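Local coordinates for protein glycosyltransferase (duf1792) (Streptococcus sanguinis, PDB 5V4A) that transfers sugars as a glycosyltransferase, its GT-D-fold C-terminal domain binding uridine diphosphate, and probably serves the accessory Sec export of a serine-rich repeat cell wall protein, at residues Glu227-Gln232 / Ser242-Ala247; Ser153-Asp158 / Arg258-Tyr263; Arg116-Ile119 / Asp123-Pro126. One frame throughout, in Å; residues are numbered along the deposited sequence.

Contact 1 of 3, residues Glu227-Gln232 / Ser242-Ala247. With UDP (uridine-5'-diphosphate), chain C.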
loop_
_atom_site.group_PDB
_atom_site.type_symbol
_atom_site.label_atom_id
_atom_site.label_comp_id
_atom_site.label_asym_id
_atom_site.label_seq_id
_atom_site.Cartn_x
_atom_site.Cartn_y
_atom_site.Cartn_z
ATOM N N GLU A 227 14.232 -0.238 10.082
ATOM C CA GLU A 227 13.814 0.869 9.239
ATOM C C GLU A 227 12.463 1.404 9.684
ATOM O O GLU A 227 12.231 2.616 9.629
ATOM C CB GLU A 227 13.784 0.439 7.766
ATOM C CG GLU A 227 15.190 0.181 7.201
ATOM C CD GLU A 227 15.696 1.343 6.374
ATOM O OE1 GLU A 227 14.997 2.378 6.334
ATOM O OE2 GLU A 227 16.787 1.233 5.771
ATOM N N TYR A 228 11.576 0.521 10.169
ATOM C CA TYR A 228 10.282 0.977 10.669
ATOM C C TYR A 228 10.442 1.791 11.950
ATOM O O TYR A 228 9.775 2.811 12.131
ATOM C CB TYR A 228 9.368 -0.218 10.926
ATOM C CG TYR A 228 7.907 0.110 11.144
ATOM C CD1 TYR A 228 7.149 0.698 10.142
ATOM C CD2 TYR A 228 7.287 -0.179 12.350
ATOM C CE1 TYR A 228 5.800 0.971 10.327
ATOM C CE2 TYR A 228 5.938 0.090 12.546
ATOM C CZ TYR A 228 5.204 0.670 11.531
ATOM O OH TYR A 228 3.866 0.960 11.714
ATOM N N GLU A 229 11.316 1.350 12.853
ATOM C CA GLU A 229 11.552 2.130 14.065
ATOM C C GLU A 229 12.082 3.515 13.724
ATOM O O GLU A 229 11.574 4.527 14.229
ATOM C CB GLU A 229 12.514 1.396 14.985
ATOM C CG GLU A 229 11.938 0.160 15.614
ATOM C CD GLU A 229 11.176 0.430 16.891
ATOM O OE1 GLU A 229 10.623 -0.542 17.445
ATOM O OE2 GLU A 229 11.139 1.598 17.354
ATOM N N TRP A 230 13.056 3.585 12.810
ATOM C CA TRP A 230 13.580 4.888 12.412
ATOM C C TRP A 230 12.495 5.741 11.762
ATOM O O TRP A 230 12.407 6.949 12.024
ATOM C CB TRP A 230 14.764 4.716 11.462
ATOM C CG TRP A 230 15.966 4.161 12.139
ATOM C CD1 TRP A 230 16.351 4.377 13.427
ATOM C CD2 TRP A 230 16.949 3.290 11.567
ATOM N NE1 TRP A 230 17.510 3.692 13.699
ATOM C CE2 TRP A 230 17.902 3.021 12.571
ATOM C CE3 TRP A 230 17.117 2.716 10.303
ATOM C CZ2 TRP A 230 19.004 2.196 12.354
ATOM C CZ3 TRP A 230 18.216 1.895 10.087
ATOM C CH2 TRP A 230 19.146 1.644 11.108
ATOM N N PHE A 231 11.655 5.125 10.918
ATOM C CA PHE A 231 10.543 5.840 10.295
ATOM C C PHE A 231 9.586 6.395 11.349
ATOM O O PHE A 231 9.220 7.575 11.307
ATOM C CB PHE A 231 9.829 4.898 9.303
ATOM C CG PHE A 231 8.490 5.375 8.825
ATOM C CD1 PHE A 231 8.388 6.448 7.956
ATOM C CD2 PHE A 231 7.337 4.685 9.165
ATOM C CE1 PHE A 231 7.139 6.867 7.473
ATOM C CE2 PHE A 231 6.082 5.088 8.676
ATOM C CZ PHE A 231 5.988 6.183 7.835
ATOM N N GLN A 232 9.213 5.581 12.338
ATOM C CA GLN A 232 8.231 6.041 13.314
ATOM C C GLN A 232 8.783 7.140 14.214
ATOM O O GLN A 232 8.024 7.991 14.683
ATOM C CB GLN A 232 7.745 4.877 14.175
ATOM C CG GLN A 232 7.139 3.726 13.395
ATOM C CD GLN A 232 5.639 3.798 13.313
ATOM O OE1 GLN A 232 5.086 4.649 12.618
ATOM N NE2 GLN A 232 4.965 2.900 14.025
ATOM N N SER A 242 18.468 0.215 22.152
ATOM C CA SER A 242 19.114 -0.426 23.282
ATOM C C SER A 242 18.484 -1.760 23.685
ATOM O O SER A 242 19.075 -2.468 24.508
ATOM C CB SER A 242 19.166 0.548 24.474
ATOM O OG SER A 242 17.932 0.621 25.147
ATOM N N HIS A 243 17.285 -2.101 23.183
ATOM C CA HIS A 243 16.562 -3.273 23.670
ATOM C C HIS A 243 16.386 -4.361 22.615
ATOM O O HIS A 243 15.674 -5.338 22.860
ATOM C CB HIS A 243 15.208 -2.874 24.250
ATOM C CG HIS A 243 15.310 -1.876 25.363
ATOM N ND1 HIS A 243 15.088 -0.527 25.187
ATOM C CD2 HIS A 243 15.656 -2.032 26.663
ATOM C CE1 HIS A 243 15.262 0.099 26.338
ATOM N NE2 HIS A 243 15.612 -0.790 27.249
ATOM N N LYS A 244 17.023 -4.224 21.465
ATOM C CA LYS A 244 17.007 -5.261 20.442
ATOM C C LYS A 244 18.083 -4.892 19.441
ATOM O O LYS A 244 18.751 -3.860 19.578
ATOM C CB LYS A 244 15.636 -5.385 19.771
ATOM C CG LYS A 244 15.167 -4.111 19.130
ATOM C CD LYS A 244 13.895 -4.354 18.339
ATOM C CE LYS A 244 13.065 -3.091 18.270
ATOM N NZ LYS A 244 11.744 -3.301 17.594
ATOM N N HIS A 245 18.236 -5.755 18.433
ATOM C CA HIS A 245 19.171 -5.544 17.343
ATOM C C HIS A 245 18.829 -4.281 16.567
ATOM O O HIS A 245 17.657 -3.983 16.319
ATOM C CB HIS A 245 19.110 -6.758 16.401
ATOM C CG HIS A 245 19.948 -6.624 15.171
ATOM N ND1 HIS A 245 21.315 -6.787 15.184
ATOM C CD2 HIS A 245 19.613 -6.343 13.888
ATOM C CE1 HIS A 245 21.789 -6.602 13.967
ATOM N NE2 HIS A 245 20.779 -6.330 13.162
ATOM N N THR A 246 19.870 -3.569 16.132
ATOM C CA THR A 246 19.742 -2.423 15.246
ATOM C C THR A 246 20.572 -2.658 13.992
ATOM O O THR A 246 21.754 -2.993 14.081
ATOM C CB THR A 246 20.178 -1.115 15.915
ATOM O OG1 THR A 246 19.476 -0.952 17.151
ATOM C CG2 THR A 246 19.895 0.077 15.013
ATOM N N ALA A 247 19.953 -2.447 12.830
ATOM C CA ALA A 247 20.659 -2.557 11.559
ATOM C C ALA A 247 21.915 -1.688 11.549
ATOM O O ALA A 247 21.895 -0.534 11.989
ATOM C CB ALA A 247 19.734 -2.122 10.425
HETATM N N1 UDP C . 20.486 -12.217 11.547
HETATM C C2 UDP C . 20.251 -13.256 12.417
HETATM N N3 UDP C . 21.169 -14.271 12.374
HETATM C C4 UDP C . 22.285 -14.349 11.563
HETATM C C5 UDP C . 22.457 -13.241 10.680
HETATM C C6 UDP C . 21.561 -12.232 10.689
HETATM O O2 UDP C . 19.296 -13.281 13.178
HETATM O O4 UDP C . 23.026 -15.348 11.631
HETATM C "C1'" UDP C . 19.478 -11.124 11.500
HETATM C "C2'" UDP C . 19.854 -9.785 12.120
HETATM O "O2'" UDP C . 19.756 -9.827 13.543
HETATM C "C3'" UDP C . 18.804 -8.872 11.451
HETATM C "C4'" UDP C . 18.561 -9.543 10.084
HETATM O "O4'" UDP C . 19.221 -10.825 10.149
HETATM O "O3'" UDP C . 17.562 -8.859 12.145
HETATM C "C5'" UDP C . 19.034 -8.766 8.878
HETATM O "O5'" UDP C . 18.932 -9.521 7.650
HETATM P PA UDP C . 19.508 -8.948 6.294
HETATM O O1A UDP C . 21.031 -8.857 6.342
HETATM O O2A UDP C . 18.909 -9.756 5.203
HETATM O O3A UDP C . 18.955 -7.412 6.240
HETATM P PB UDP C . 18.852 -6.316 5.093
HETATM O O1B UDP C . 19.373 -7.062 3.858
HETATM O O2B UDP C . 19.868 -5.241 5.547
HETATM O O3B UDP C . 17.449 -5.817 4.927
#
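Lys244 reaches from the loop 242-247 to Glu229 on helix 224-233. From CB, the lysine starts with CG wedged between its backbone N and carbonyl carbon (chi1 58°), after which the chain runs out almost fully extended. CG and CD serve as a spacer, CE comes within 3.6 Å of Glu229 OE1, and NZ closes a salt bridge to the same oxygen at 3.0 Å. The two side chains come from opposite directions, and the ammonium meets the anti side of OE1, 30° out of the carboxylate plane. A long, flexible cation suits this place because NZ has further acceptors, the carboxylate of Asp225 and the carbonyl of Val155, which would disperse its charge in a buried setting, while Glu229 OE1 also accepts from the amide of Asn157.

One residue further along the helix, Trp230 fills the apolar half of the contact. Its CZ2 lies 3.5 Å from Thr246 CG2, the methyl arriving obliquely, while CH2 packs on Ala247 CB at 3.9 Å. The carbonyl O of Ala247 lies in the ring plane at the indole edge, 3.6 Å from Trp230 CH2. The indole N-H is bonded to the carbonyl of Val239, and Thr246 OG1 is paired with the backbone N of Leu241, so both residues combine an apolar surface with a satisfied polar atom.

Between Lys244 and Thr246 in the loop, His245 turns to the nucleotide: UDP O2' sits over the centre of one imidazole face, 3.5 Å from His245 CD2. The loop 242-247 therefore touches helix 224-233 through Lys244, Thr246 and Ala247 and reaches UDP through His245, on its way to helix 261-266, while Phe231 of helix 224-233 packs on helix 127-138.

Contact 2 of 3, residues Ser153-Asp158 / Arg258-Tyr263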
loop_
_atom_site.group_PDB
_atom_site.type_symbol
_atom_site.label_atom_id
_atom_site.label_comp_id
_atom_site.label_asym_id
_atom_site.label_seq_id
_atom_site.Cartn_x
_atom_site.Cartn_y
_atom_site.Cartn_z
ATOM N N SER A 153 11.708 -8.638 15.780
ATOM C CA SER A 153 10.957 -7.869 14.801
ATOM C C SER A 153 9.528 -7.631 15.279
ATOM O O SER A 153 8.836 -8.559 15.706
ATOM C CB SER A 153 10.970 -8.604 13.455
ATOM O OG SER A 153 12.308 -8.707 12.991
ATOM N N GLY A 154 9.108 -6.366 15.245
ATOM C CA GLY A 154 7.793 -5.973 15.706
ATOM C C GLY A 154 7.651 -5.759 17.196
ATOM O O GLY A 154 6.575 -5.342 17.640
ATOM N N VAL A 155 8.678 -6.047 17.995
ATOM C CA VAL A 155 8.573 -5.881 19.442
ATOM C C VAL A 155 8.732 -4.402 19.760
ATOM O O VAL A 155 9.749 -3.791 19.410
ATOM C CB VAL A 155 9.617 -6.726 20.185
ATOM C CG1 VAL A 155 9.466 -6.544 21.675
ATOM C CG2 VAL A 155 9.480 -8.204 19.818
ATOM N N GLY A 156 7.725 -3.826 20.417
ATOM C CA GLY A 156 7.734 -2.415 20.734
ATOM C C GLY A 156 7.177 -1.512 19.659
ATOM O O GLY A 156 7.258 -0.291 19.796
ATOM N N ASN A 157 6.629 -2.066 18.581
ATOM C CA ASN A 157 6.021 -1.248 17.543
ATOM C C ASN A 157 4.836 -2.024 16.974
ATOM O O ASN A 157 4.562 -3.158 17.375
ATOM C CB ASN A 157 7.064 -0.856 16.487
ATOM C CG ASN A 157 7.620 -2.068 15.726
ATOM O OD1 ASN A 157 6.879 -2.778 15.056
ATOM N ND2 ASN A 157 8.926 -2.302 15.833
ATOM N N ASP A 158 4.110 -1.398 16.048
ATOM C CA ASP A 158 2.886 -1.982 15.505
ATOM C C ASP A 158 3.073 -2.539 14.096
ATOM O O ASP A 158 2.112 -2.594 13.310
ATOM C CB ASP A 158 1.757 -0.953 15.539
ATOM C CG ASP A 158 1.976 0.181 14.559
ATOM O OD1 ASP A 158 3.120 0.351 14.096
ATOM O OD2 ASP A 158 1.012 0.918 14.269
ATOM N N ARG A 258 13.674 -5.900 26.512
ATOM C CA ARG A 258 12.493 -5.525 27.271
ATOM C C ARG A 258 11.628 -6.766 27.421
ATOM O O ARG A 258 11.505 -7.555 26.484
ATOM C CB ARG A 258 11.709 -4.434 26.537
ATOM C CG ARG A 258 12.295 -3.031 26.601
ATOM C CD ARG A 258 11.533 -2.093 27.544
ATOM N NE ARG A 258 11.667 -0.696 27.126
ATOM C CZ ARG A 258 12.260 0.258 27.843
ATOM N NH1 ARG A 258 12.779 -0.020 29.033
ATOM N NH2 ARG A 258 12.341 1.496 27.367
ATOM N N ASP A 259 11.053 -6.964 28.604
ATOM C CA ASP A 259 10.165 -8.109 28.766
ATOM C C ASP A 259 8.905 -7.871 27.942
ATOM O O ASP A 259 8.142 -6.937 28.213
ATOM C CB ASP A 259 9.827 -8.348 30.232
ATOM C CG ASP A 259 9.280 -9.743 30.471
ATOM O OD1 ASP A 259 9.409 -10.595 29.561
ATOM O OD2 ASP A 259 8.716 -9.985 31.560
ATOM N N ASP A 260 8.657 -8.735 26.961
ATOM C CA ASP A 260 7.492 -8.596 26.099
ATOM C C ASP A 260 6.736 -9.914 26.147
ATOM O O ASP A 260 7.240 -10.941 25.676
ATOM C CB ASP A 260 7.907 -8.233 24.671
ATOM C CG ASP A 260 6.754 -7.726 23.833
ATOM O OD1 ASP A 260 5.814 -8.496 23.535
ATOM O OD2 ASP A 260 6.789 -6.528 23.485
ATOM N N GLN A 261 5.536 -9.875 26.738
ATOM C CA GLN A 261 4.769 -11.093 26.957
ATOM C C GLN A 261 4.103 -11.608 25.688
ATOM O O GLN A 261 3.895 -12.816 25.566
ATOM C CB GLN A 261 3.717 -10.866 28.041
ATOM C CG GLN A 261 4.299 -10.744 29.433
ATOM C CD GLN A 261 4.983 -12.025 29.865
ATOM O OE1 GLN A 261 6.133 -12.015 30.304
ATOM N NE2 GLN A 261 4.278 -13.144 29.731
ATOM N N ALA A 262 3.744 -10.731 24.751
ATOM C CA ALA A 262 3.243 -11.218 23.466
ATOM C C ALA A 262 4.336 -11.953 22.707
ATOM O O ALA A 262 4.108 -13.050 22.175
ATOM C CB ALA A 262 2.682 -10.061 22.635
ATOM N N TYR A 263 5.536 -11.366 22.654
ATOM C CA TYR A 263 6.664 -12.018 21.992
ATOM C C TYR A 263 6.931 -13.380 22.613
ATOM O O TYR A 263 7.042 -14.388 21.905
ATOM C CB TYR A 263 7.910 -11.120 22.073
ATOM C CG TYR A 263 9.202 -11.775 21.612
ATOM C CD1 TYR A 263 10.085 -12.337 22.529
ATOM C CD2 TYR A 263 9.567 -11.773 20.268
ATOM C CE1 TYR A 263 11.269 -12.922 22.116
ATOM C CE2 TYR A 263 10.754 -12.355 19.847
ATOM C CZ TYR A 263 11.597 -12.925 20.776
ATOM O OH TYR A 263 12.780 -13.488 20.365
#
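Val155 meets the segment 258-263 at two residues, Asp260 and Tyr263, spaced three apart where a loop becomes a helix. The segment enters along Arg258, whose side chain touches His243, and leads to the N-cap position. There Asp260 turns its carboxylate back to the helix: OD1 accepts from Tyr263 N at 3.0 Å, in a nearly straight bond of 168°. Aspartate suits the N-cap because its short side chain can bond an amide of the first turn that has no carbonyl before it. The other oxygen, OD2, lies 3.2 Å from Val155 CG1, a close van der Waals contact in which the two side chains lie alongside and point opposite ways.

The helix starts at Gln261, and its first turn leads to Tyr263. With CG anti to its backbone N (chi1 171°), Tyr263 brings its ring obliquely to the second methyl, Tyr263 CD2 lying 3.6 Å from Val155 CG2. Branching at CB lets one valine serve both neighbours. It is held out by a type II turn from Gly154 to Asn157, closed by a weak bond, and Gly156 takes the turn's positive-phi position.

Tyr263 also lies against Arg152 in a cation-pi pair and packs on Arg168 and Ile170. Helix 261-266 is thereby set against strand 165-171 and the loop that follows strand 142-148.

Contact 3 of 3, residues Arg116-Ile119 / Asp123-Pro126. With UDP (uridine-5'-diphosphate), chain C.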
loop_
_atom_site.group_PDB
_atom_site.type_symbol
_atom_site.label_atom_id
_atom_site.label_comp_id
_atom_site.label_asym_id
_atom_site.label_seq_id
_atom_site.Cartn_x
_atom_site.Cartn_y
_atom_site.Cartn_z
ATOM N N ARG A 116 14.575 -1.904 2.949
ATOM C CA ARG A 116 15.312 -0.718 3.402
ATOM C C ARG A 116 14.653 0.561 2.879
ATOM O O ARG A 116 15.257 1.316 2.108
ATOM C CB ARG A 116 16.769 -0.783 2.957
ATOM C CG ARG A 116 17.495 -2.118 3.227
ATOM C CD ARG A 116 17.563 -2.424 4.726
ATOM N NE ARG A 116 18.071 -1.275 5.479
ATOM C CZ ARG A 116 19.204 -1.267 6.186
ATOM N NH1 ARG A 116 19.976 -2.355 6.259
ATOM N NH2 ARG A 116 19.575 -0.165 6.831
ATOM N N PRO A 117 13.438 0.845 3.287
ATOM C CA PRO A 117 12.672 1.878 2.579
ATOM C C PRO A 117 12.644 3.245 3.252
ATOM O O PRO A 117 11.698 4.004 3.014
ATOM C CB PRO A 117 11.266 1.274 2.523
ATOM C CG PRO A 117 11.225 0.206 3.616
ATOM C CD PRO A 117 12.597 0.132 4.257
ATOM N N TYR A 118 13.648 3.592 4.061
ATOM C CA TYR A 118 13.567 4.869 4.766
ATOM C C TYR A 118 14.903 5.584 5.000
ATOM O O TYR A 118 15.171 6.602 4.354
ATOM C CB TYR A 118 12.844 4.672 6.104
ATOM C CG TYR A 118 12.777 5.952 6.907
ATOM C CD1 TYR A 118 11.880 6.965 6.567
ATOM C CD2 TYR A 118 13.639 6.165 7.977
ATOM C CE1 TYR A 118 11.837 8.144 7.288
ATOM C CE2 TYR A 118 13.603 7.351 8.716
ATOM C CZ TYR A 118 12.702 8.336 8.365
ATOM O OH TYR A 118 12.662 9.515 9.089
ATOM N N ILE A 119 15.749 5.062 5.896
ATOM C CA ILE A 119 16.823 5.863 6.495
ATOM C C ILE A 119 17.836 6.342 5.452
ATOM O O ILE A 119 18.363 7.457 5.556
ATOM C CB ILE A 119 17.497 5.086 7.646
ATOM C CG1 ILE A 119 18.345 6.043 8.490
ATOM C CG2 ILE A 119 18.335 3.929 7.138
ATOM C CD1 ILE A 119 17.518 7.125 9.119
ATOM N N ASP A 123 14.854 11.370 -0.275
ATOM C CA ASP A 123 13.500 11.892 -0.132
ATOM C C ASP A 123 12.670 10.840 0.590
ATOM O O ASP A 123 12.388 9.775 0.038
ATOM C CB ASP A 123 12.902 12.242 -1.494
ATOM C CG ASP A 123 11.451 12.693 -1.401
ATOM O OD1 ASP A 123 10.999 13.057 -0.297
ATOM O OD2 ASP A 123 10.760 12.700 -2.442
ATOM N N LYS A 124 12.258 11.146 1.813
ATOM C CA LYS A 124 11.511 10.200 2.630
ATOM C C LYS A 124 9.995 10.336 2.477
ATOM O O LYS A 124 9.257 9.595 3.133
ATOM C CB LYS A 124 11.927 10.363 4.092
ATOM C CG LYS A 124 13.406 10.058 4.306
ATOM C CD LYS A 124 13.885 10.586 5.650
ATOM C CE LYS A 124 15.131 9.858 6.144
ATOM N NZ LYS A 124 16.257 9.822 5.165
ATOM N N THR A 125 9.518 11.245 1.618
ATOM C CA THR A 125 8.083 11.383 1.347
ATOM C C THR A 125 7.378 10.068 1.015
ATOM O O THR A 125 6.281 9.835 1.552
ATOM C CB THR A 125 7.859 12.379 0.197
ATOM O OG1 THR A 125 8.579 13.586 0.460
ATOM C CG2 THR A 125 6.363 12.725 0.064
ATOM N N PRO A 126 7.903 9.188 0.150
ATOM C CA PRO A 126 7.130 7.989 -0.214
ATOM C C PRO A 126 7.233 6.839 0.772
ATOM O O PRO A 126 6.497 5.853 0.605
ATOM C CB PRO A 126 7.713 7.589 -1.582
ATOM C CG PRO A 126 9.063 8.186 -1.640
ATOM C CD PRO A 126 9.175 9.264 -0.589
HETATM N N1 UDP C . 20.486 -12.217 11.547
HETATM C C2 UDP C . 20.251 -13.256 12.417
HETATM N N3 UDP C . 21.169 -14.271 12.374
HETATM C C4 UDP C . 22.285 -14.349 11.563
HETATM C C5 UDP C . 22.457 -13.241 10.680
HETATM C C6 UDP C . 21.561 -12.232 10.689
HETATM O O2 UDP C . 19.296 -13.281 13.178
HETATM O O4 UDP C . 23.026 -15.348 11.631
HETATM C "C1'" UDP C . 19.478 -11.124 11.500
HETATM C "C2'" UDP C . 19.854 -9.785 12.120
HETATM O "O2'" UDP C . 19.756 -9.827 13.543
HETATM C "C3'" UDP C . 18.804 -8.872 11.451
HETATM C "C4'" UDP C . 18.561 -9.543 10.084
HETATM O "O4'" UDP C . 19.221 -10.825 10.149
HETATM O "O3'" UDP C . 17.562 -8.859 12.145
HETATM C "C5'" UDP C . 19.034 -8.766 8.878
HETATM O "O5'" UDP C . 18.932 -9.521 7.650
HETATM P PA UDP C . 19.508 -8.948 6.294
HETATM O O1A UDP C . 21.031 -8.857 6.342
HETATM O O2A UDP C . 18.909 -9.756 5.203
HETATM O O3A UDP C . 18.955 -7.412 6.240
HETATM P PB UDP C . 18.852 -6.316 5.093
HETATM O O1B UDP C . 19.373 -7.062 3.858
HETATM O O2B UDP C . 19.868 -5.241 5.547
HETATM O O3B UDP C . 17.449 -5.817 4.927
#
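Tyr118 stands with CG anti to the backbone N (chi1 178°), and its side chain and that of Lys124 cross at about a right angle, the lysine over one face of the ring until its last torsion bends (chi4 53°). That bend lifts NZ away from the ring face toward the carbonyls of Tyr118 and Ile119. The methylenes do the packing: Lys124 CD lies 3.6 Å from Tyr118 CE1, and CE sits over the ring face, 3.9 Å from its centroid, as a CH-pi contact. NZ bonds Ile119 O at 3.2 Å from above the carbonyl plane, weakly Tyr118 O, and the carbonyl of Leu121. Lysine suits the place by joining an apolar methylene stem to a donor for several carbonyls. The phenol of Tyr118 is bonded to the carbonyl of Ala235.

Arg116 gives NH1 to UDP O2B at 3.0 Å, with the phosphate oxygen in the guanidinium plane at its edge. Salt bridges from NE to Glu227 and from NH2 to Glu248 fix the group's rotation. An Asx turn, Thr125 N to Asp123 OD1, precedes helix 127-138, and Arg116 places this loop at the beta-phosphate in the UDP site of the GT-D fold.

Overall arrangement
Contacts 1 and 3 are largely buried and both touch UDP, contact 1 beside the ribose and contact 3 at the outer phosphate; contact 2 lies nearer the surface. Helix 224-233 connects all three: Glu227 takes the backbone N of Ile119 from contact 3, while Tyr228 bonds Asp158 of contact 2. Contacts 1 and 2 also touch where Gln232 packs against the same Asp158, whereas contacts 2 and 3 do not touch, their nearest atoms being about 12 Å apart. Chemistry follows place: contact 1 pairs a buried salt bridge with indole packing, contact 3 joins lysine to carbonyls across a ring, and contact 2 relies on valine packing beside a helix cap.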